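Side-chain contacts in GEO10716p1 (Drosophila melanogaster, PDB 7BTG), which probably removes phosphate groups from proteins, notably from phosphoarginine, as a phosphatase of the low molecular weight protein tyrosine phosphatase family: residues I142-S145 with C146-L150; M70-A73 with Q74-Y77; L47-A51 with R52-L56. The protein carries 1 engineered substitution. One frame throughout, in Å; residues are numbered along the deposited sequence.

Contact 1. Residues I142-S145 with C146-L150; sequences ILES and CERFL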
loop_
_atom_site.group_PDB
_atom_site.type_symbol
_atom_site.label_atom_id
_atom_site.label_comp_id
_atom_site.label_asym_id
_atom_site.label_seq_id
_atom_site.Cartn_x
_atom_site.Cartn_y
_atom_site.Cartn_z
ATOM N N ILE A 142 -3.046 -7.472 4.081
ATOM C CA ILE A 142 -1.941 -6.527 3.989
ATOM C C ILE A 142 -0.818 -6.940 4.935
ATOM O O ILE A 142 0.368 -6.864 4.589
ATOM C CB ILE A 142 -2.436 -5.093 4.268
ATOM C CG1 ILE A 142 -3.322 -4.575 3.124
ATOM C CG2 ILE A 142 -1.267 -4.165 4.432
ATOM C CD1 ILE A 142 -4.193 -3.361 3.512
ATOM N N LEU A 143 -1.176 -7.393 6.134
ATOM C CA LEU A 143 -0.168 -7.807 7.104
ATOM C C LEU A 143 0.641 -8.996 6.586
ATOM O O LEU A 143 1.874 -8.952 6.567
ATOM C CB LEU A 143 -0.841 -8.144 8.432
ATOM C CG LEU A 143 0.076 -8.599 9.560
ATOM C CD1 LEU A 143 1.208 -7.601 9.737
ATOM C CD2 LEU A 143 -0.748 -8.717 10.817
ATOM N N GLU A 144 -0.031 -10.063 6.133
ATOM C CA GLU A 144 0.727 -11.199 5.623
ATOM C C GLU A 144 1.561 -10.789 4.424
ATOM O O GLU A 144 2.741 -11.164 4.327
ATOM C CB GLU A 144 -0.184 -12.368 5.250
ATOM C CG GLU A 144 0.616 -13.599 4.781
ATOM C CD GLU A 144 -0.261 -14.804 4.443
ATOM O OE1 GLU A 144 -1.476 -14.766 4.748
ATOM O OE2 GLU A 144 0.271 -15.793 3.877
ATOM N N SER A 145 0.967 -9.992 3.516
ATOM C CA SER A 145 1.668 -9.546 2.316
ATOM C C SER A 145 2.954 -8.822 2.672
ATOM O O SER A 145 4.013 -9.110 2.105
ATOM C CB SER A 145 0.772 -8.623 1.473
ATOM O OG SER A 145 -0.426 -9.250 1.069
ATOM N N CYS A 146 2.881 -7.853 3.588
ATOM C CA CYS A 146 4.095 -7.153 3.998
ATOM C C CYS A 146 5.091 -8.108 4.657
ATOM O O CYS A 146 6.309 -7.964 4.494
ATOM C CB CYS A 146 3.760 -6.014 4.968
ATOM S SG CYS A 146 2.892 -4.593 4.273
ATOM N N GLU A 147 4.597 -9.060 5.446
ATOM C CA GLU A 147 5.504 -9.987 6.118
ATOM C C GLU A 147 6.284 -10.822 5.116
ATOM O O GLU A 147 7.516 -10.896 5.181
ATOM C CB GLU A 147 4.722 -10.886 7.061
ATOM C CG GLU A 147 4.009 -10.109 8.109
ATOM C CD GLU A 147 3.973 -10.813 9.412
ATOM O OE1 GLU A 147 5.053 -11.202 9.897
ATOM O OE2 GLU A 147 2.855 -10.997 9.931
ATOM N N ARG A 148 5.589 -11.453 4.169
ATOM C CA ARG A 148 6.315 -12.265 3.198
ATOM C C ARG A 148 7.197 -11.407 2.308
ATOM O O ARG A 148 8.276 -11.849 1.905
ATOM C CB ARG A 148 5.338 -13.108 2.382
ATOM C CG ARG A 148 4.559 -14.037 3.280
ATOM C CD ARG A 148 3.987 -15.217 2.578
ATOM N NE ARG A 148 3.228 -16.028 3.523
ATOM C CZ ARG A 148 3.755 -16.978 4.293
ATOM N NH1 ARG A 148 5.047 -17.247 4.228
ATOM N NH2 ARG A 148 2.988 -17.659 5.130
ATOM N N PHE A 149 6.784 -10.171 2.028
ATOM C CA PHE A 149 7.622 -9.284 1.230
ATOM C C PHE A 149 8.949 -8.997 1.925
ATOM O O PHE A 149 10.008 -9.002 1.288
ATOM C CB PHE A 149 6.887 -7.978 0.929
ATOM C CG PHE A 149 7.802 -6.873 0.458
ATOM C CD1 PHE A 149 8.056 -5.772 1.261
ATOM C CD2 PHE A 149 8.431 -6.956 -0.760
ATOM C CE1 PHE A 149 8.889 -4.757 0.846
ATOM C CE2 PHE A 149 9.283 -5.945 -1.188
ATOM C CZ PHE A 149 9.513 -4.848 -0.380
ATOM N N LEU A 150 8.907 -8.710 3.230
ATOM C CA LEU A 150 10.143 -8.399 3.947
ATOM C C LEU A 150 11.051 -9.620 4.009
ATOM O O LEU A 150 12.268 -9.513 3.819
ATOM C CB LEU A 150 9.822 -7.904 5.356
ATOM C CG LEU A 150 9.217 -6.517 5.568
ATOM C CD1 LEU A 150 8.653 -6.448 6.971
ATOM C CD2 LEU A 150 10.258 -5.429 5.363
#

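Contact 2. Residues M70-A73 with Q74-Y77; sequences MISA and QDFY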
loop_
_atom_site.group_PDB
_atom_site.type_symbol
_atom_site.label_atom_id
_atom_site.label_comp_id
_atom_site.label_asym_id
_atom_site.label_seq_id
_atom_site.Cartn_x
_atom_site.Cartn_y
_atom_site.Cartn_z
ATOM N N MET A 70 -2.609 12.392 -4.516
ATOM C CA MET A 70 -2.490 11.706 -5.785
ATOM C C MET A 70 -1.060 11.242 -5.972
ATOM O O MET A 70 -0.122 11.869 -5.484
ATOM C CB MET A 70 -2.864 12.628 -6.941
ATOM C CG MET A 70 -4.289 13.118 -6.941
ATOM S SD MET A 70 -5.401 12.069 -7.909
ATOM C CE MET A 70 -4.273 11.181 -8.971
ATOM N N ILE A 71 -0.897 10.115 -6.667
ATOM C CA ILE A 71 0.425 9.762 -7.147
ATOM C C ILE A 71 0.825 10.782 -8.204
ATOM O O ILE A 71 -0.007 11.235 -8.999
ATOM C CB ILE A 71 0.454 8.321 -7.692
ATOM C CG1 ILE A 71 1.897 7.844 -7.850
ATOM C CG2 ILE A 71 -0.265 8.215 -9.032
ATOM C CD1 ILE A 71 2.023 6.386 -8.175
ATOM N N SER A 72 2.085 11.195 -8.177
ATOM C CA SER A 72 2.642 12.095 -9.176
ATOM C C SER A 72 3.664 11.341 -10.011
ATOM O O SER A 72 4.093 10.238 -9.667
ATOM C CB SER A 72 3.298 13.315 -8.508
ATOM O OG SER A 72 4.399 12.913 -7.705
ATOM N N ALA A 73 4.062 11.959 -11.118
ATOM C CA ALA A 73 5.121 11.387 -11.932
ATOM C C ALA A 73 6.404 11.189 -11.124
ATOM O O ALA A 73 7.077 10.157 -11.264
ATOM C CB ALA A 73 5.373 12.282 -13.141
ATOM N N GLN A 74 6.754 12.166 -10.266
ATOM C CA GLN A 74 7.967 12.074 -9.454
ATOM C C GLN A 74 8.002 10.792 -8.647
ATOM O O GLN A 74 9.077 10.213 -8.438
ATOM C CB GLN A 74 8.072 13.265 -8.495
ATOM C CG GLN A 74 8.896 14.430 -9.008
ATOM C CD GLN A 74 10.403 14.182 -8.980
ATOM O OE1 GLN A 74 10.886 13.122 -8.548
ATOM N NE2 GLN A 74 11.158 15.175 -9.445
ATOM N N ASP A 75 6.836 10.332 -8.197
ATOM C CA ASP A 75 6.779 9.124 -7.390
ATOM C C ASP A 75 7.411 7.937 -8.109
ATOM O O ASP A 75 8.097 7.126 -7.486
ATOM C CB ASP A 75 5.332 8.827 -7.015
ATOM C CG ASP A 75 4.806 9.787 -5.988
ATOM O OD1 ASP A 75 5.579 10.126 -5.076
ATOM O OD2 ASP A 75 3.632 10.200 -6.091
ATOM N N PHE A 76 7.221 7.836 -9.421
ATOM C CA PHE A 76 7.715 6.679 -10.153
ATOM C C PHE A 76 9.238 6.609 -10.208
ATOM O O PHE A 76 9.789 5.528 -10.457
ATOM C CB PHE A 76 7.137 6.688 -11.565
ATOM C CG PHE A 76 5.693 6.307 -11.614
ATOM C CD1 PHE A 76 5.318 5.004 -11.902
ATOM C CD2 PHE A 76 4.704 7.243 -11.338
ATOM C CE1 PHE A 76 3.983 4.649 -11.939
ATOM C CE2 PHE A 76 3.362 6.886 -11.378
ATOM C CZ PHE A 76 3.009 5.583 -11.670
ATOM N N TYR A 77 9.924 7.727 -9.989
ATOM C CA TYR A 77 11.377 7.760 -9.960
ATOM C C TYR A 77 11.953 7.712 -8.551
ATOM O O TYR A 77 13.149 7.447 -8.402
ATOM C CB TYR A 77 11.892 9.027 -10.650
ATOM C CG TYR A 77 11.474 9.162 -12.101
ATOM C CD1 TYR A 77 12.096 8.422 -13.089
ATOM C CD2 TYR A 77 10.472 10.034 -12.476
ATOM C CE1 TYR A 77 11.732 8.550 -14.402
ATOM C CE2 TYR A 77 10.102 10.170 -13.795
ATOM C CZ TYR A 77 10.739 9.430 -14.747
ATOM O OH TYR A 77 10.378 9.552 -16.055
#

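Contact 3. Residues L47-A51 with R52-L56; sequences LEPQA and RGQQL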
loop_
_atom_site.group_PDB
_atom_site.type_symbol
_atom_site.label_atom_id
_atom_site.label_comp_id
_atom_site.label_asym_id
_atom_site.label_seq_id
_atom_site.Cartn_x
_atom_site.Cartn_y
_atom_site.Cartn_z
ATOM N N LEU A 47 -7.743 14.735 2.742
ATOM C CA LEU A 47 -8.351 14.283 3.986
ATOM C C LEU A 47 -7.495 13.198 4.633
ATOM O O LEU A 47 -6.529 12.698 4.046
ATOM C CB LEU A 47 -9.761 13.750 3.722
ATOM C CG LEU A 47 -10.581 14.638 2.786
ATOM C CD1 LEU A 47 -11.835 13.917 2.327
ATOM C CD2 LEU A 47 -10.926 15.968 3.460
ATOM N N GLU A 48 -7.864 12.833 5.852
ATOM C CA GLU A 48 -7.209 11.798 6.640
ATOM C C GLU A 48 -7.841 10.442 6.364
ATOM O O GLU A 48 -8.975 10.368 5.877
ATOM C CB GLU A 48 -7.313 12.132 8.135
ATOM C CG GLU A 48 -6.358 13.229 8.599
ATOM C CD GLU A 48 -6.000 13.121 10.072
ATOM O OE1 GLU A 48 -6.924 13.036 10.908
ATOM O OE2 GLU A 48 -4.790 13.134 10.392
ATOM N N PRO A 49 -7.148 9.339 6.685
ATOM C CA PRO A 49 -7.695 8.015 6.361
ATOM C C PRO A 49 -9.064 7.830 6.981
ATOM O O PRO A 49 -9.381 8.412 8.019
ATOM C CB PRO A 49 -6.673 7.047 6.963
ATOM C CG PRO A 49 -5.395 7.836 6.976
ATOM C CD PRO A 49 -5.831 9.224 7.337
ATOM N N GLN A 50 -9.886 7.029 6.310
ATOM C CA GLN A 50 -11.265 6.882 6.729
ATOM C C GLN A 50 -11.320 6.366 8.159
ATOM O O GLN A 50 -10.576 5.458 8.538
ATOM C CB GLN A 50 -12.003 5.936 5.796
ATOM C CG GLN A 50 -13.477 6.115 5.873
ATOM C CD GLN A 50 -14.235 5.018 5.170
ATOM O OE1 GLN A 50 -15.174 5.283 4.407
ATOM N NE2 GLN A 50 -13.845 3.768 5.432
ATOM N N ALA A 51 -12.237 6.938 8.943
ATOM C CA ALA A 51 -12.151 6.846 10.397
ATOM C C ALA A 51 -12.159 5.401 10.885
ATOM O O ALA A 51 -11.430 5.056 11.822
ATOM C CB ALA A 51 -13.287 7.642 11.031
ATOM N N ARG A 52 -12.950 4.533 10.260
ATOM C CA ARG A 52 -13.016 3.167 10.766
ATOM C C ARG A 52 -11.734 2.380 10.525
ATOM O O ARG A 52 -11.582 1.296 11.095
ATOM C CB ARG A 52 -14.215 2.448 10.155
ATOM C CG ARG A 52 -14.181 2.365 8.674
ATOM C CD ARG A 52 -15.581 2.448 8.078
ATOM N NE ARG A 52 -16.243 1.162 7.873
ATOM C CZ ARG A 52 -16.922 0.871 6.763
ATOM N NH1 ARG A 52 -16.976 1.759 5.785
ATOM N NH2 ARG A 52 -17.523 -0.301 6.610
ATOM N N GLY A 53 -10.808 2.901 9.720
ATOM C CA GLY A 53 -9.536 2.246 9.494
ATOM C C GLY A 53 -8.515 2.716 10.503
ATOM O O GLY A 53 -7.667 1.942 10.964
ATOM N N GLN A 54 -8.586 4.003 10.852
ATOM C CA GLN A 54 -7.771 4.519 11.948
ATOM C C GLN A 54 -8.135 3.845 13.264
ATOM O O GLN A 54 -7.275 3.669 14.139
ATOM C CB GLN A 54 -7.936 6.037 12.056
ATOM C CG GLN A 54 -7.326 6.813 10.896
ATOM C CD GLN A 54 -7.249 8.315 11.153
ATOM O OE1 GLN A 54 -8.160 9.060 10.803
ATOM N NE2 GLN A 54 -6.153 8.764 11.756
ATOM N N GLN A 55 -9.399 3.453 13.419
ATOM C CA GLN A 55 -9.797 2.716 14.609
ATOM C C GLN A 55 -9.174 1.332 14.621
ATOM O O GLN A 55 -8.480 0.961 15.577
ATOM C CB GLN A 55 -11.319 2.626 14.693
ATOM C CG GLN A 55 -11.946 3.898 15.245
ATOM C CD GLN A 55 -11.198 4.440 16.465
ATOM O OE1 GLN A 55 -11.379 3.944 17.583
ATOM N NE2 GLN A 55 -10.347 5.459 16.252
ATOM N N LEU A 56 -9.398 0.559 13.558
ATOM C CA LEU A 56 -8.782 -0.759 13.464
ATOM C C LEU A 56 -7.273 -0.680 13.668
ATOM O O LEU A 56 -6.684 -1.532 14.340
ATOM C CB LEU A 56 -9.127 -1.391 12.118
ATOM C CG LEU A 56 -8.530 -2.750 11.797
ATOM C CD1 LEU A 56 -8.882 -3.740 12.891
ATOM C CD2 LEU A 56 -9.077 -3.215 10.468
#

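Contact 1. Residues I142-S145 with C146-L150
On the long C-terminal helix 133-154, Glu-144 and Arg-148 stand one turn apart and close an i to i+4 salt bridge on its partly exposed side. Arg-148 NE gives its hydrogen to Glu-144 OE2 at 3.0 Å, nearly straight at 171°. The oxygen lies at the edge of the guanidinium, essentially in its plane, and receives the bond on the lone pair turned away from OE1. The two flat groups do not face each other: their planes are 66° apart. Glu-144 is extended, with CG anti to the backbone N (chi1 -177°), which stands the carboxylate out from the helix, where the outstretched Arg-148 chain brings NE to OE2. Arg-117 NH1 forms a second salt bridge to the same OE2, so the carboxylate also ties the helix to the segment carrying Arg-117. A leucine in place of Arg-148 would probably leave Glu-144 with Arg-117 as its main counter-charge and its carboxylate less firmly oriented.

The backbone bonds are regularly alpha-helical, with Arg-148 N to Glu-144 O at 2.9 Å and Cys-146 N to Ile-142 O also at 2.9 Å. Phe-149 N reaches Ser-145 O at 3.0 Å. The opposite side of the helix is apolar and packs on helix 13-27, in the alpha/beta fold of this phosphatase family, where helices flank a parallel sheet. There Ile-142 CG2 meets Cys-146 SG at 4.2 Å, a loose side-chain contact between neighbouring turns. Ser-145 OG turns back to hydrogen-bond Gln-141 O, while the Phe-149 ring makes edge-to-face contacts with Phe-83, Tyr-81 and Tyr-114.

Contact 2. Residues M70-A73 with Q74-Y77
Asp-75 folds back from the first turn of helix 73-78 to receive the backbone N-H of Ser-72 on its carboxylate, the arrangement of one half of a capping box at a helix start. Its CG lies beside its own backbone N (chi1 -72°), which swings OD2 toward the incoming chain. Ser-72 N meets Asp-75 OD2 at 2.8 Å in an almost straight bond, reaching the oxygen on its anti side but clearly out of the carboxylate plane. Ser-72 OG adds a weak bond to Asp-75 OD2 at 3.2 Å. Asp-75 N returns a weak bond to Ser-72 O at 3.1 Å, and the turn continues with Phe-76 N to Ala-73 O at 3.0 Å.

Ile-71 supplies the apolar half. Its extended branch (chi1 -165°) runs CG1 past the aspartate, 3.4 Å from Asp-75 OD2, and brings CD1 to Phe-76 CE2 at 3.5 Å. The two side chains run at about a right angle to each other. Ala-73 O lies at the ring edge, in its plane. Ile-71 and Phe-76 both pack on Met-96, joining this turn to helix 87-99.

OD2 therefore gathers one strong and one weak Ser-72 donor and a salt bridge from Arg-69 NH1; donors so placed round a buried carboxylate would be expected to favour its ionised form and hold its rotation.

Contact 3. Residues L47-A51 with R52-L56
Gln-50 and Arg-52 come side by side because the glutamine runs extended from a chi1 of -160°, while the arginine starts with CG between its backbone N and carbonyl carbon (chi1 60°) and then bends at chi2 and chi3. Both point the same way from the start of helix 51-58, where Gln-50 is the N-cap residue. The glutamine amide lies along the aliphatic part of the arginine, with Gln-50 NE2 3.4 Å from Arg-52 CD. The amide and guanidinium planes are 34° apart. Beyond this contact the guanidinium is held by backbone oxygens, Arg-52 NH2 bonding to Ile-129 O and NH1 more weakly to Tyr-127 O. Gln-50 also bonds through its backbone to Thr-11, which by its sequence belongs to the phosphate-binding P-loop of this family, placing the helix start probably near the active site.

The backbone of the N-cap opens the first turn: Gly-53 N reaches Gln-50 O at 2.8 Å, and Gln-54 N shares that oxygen more weakly. Gln-55 N follows with Ala-51 O at 3.0 Å. Gln-54 leans back over the proline ahead of the cap, and the two side chains cross at about a right angle, with Pro-49 CB 4.0 Å from Gln-54 CG.

Contact 1 lies in mid-helix, whereas contacts 2 and 3 sit at the starts of two consecutive short helices. No two of them touch; the centres of contacts 1 and 2 are about 23 Å apart, on opposite sides of the chain's centre. Gln-50, Arg-52 and Leu-56 of contact 3 nonetheless pack on helix 133-154, which carries contact 1. All three are partly buried, but contact 1 has no fully exposed touching residue, while contacts 2 and 3 mix buried and exposed ones. Contact 1 alone has an ion pair between its segments, turned away from its buried apolar side; in contact 2 the counter-charge, Arg-69, lies just before them, and contact 3 relies on amides and main-chain carbonyls.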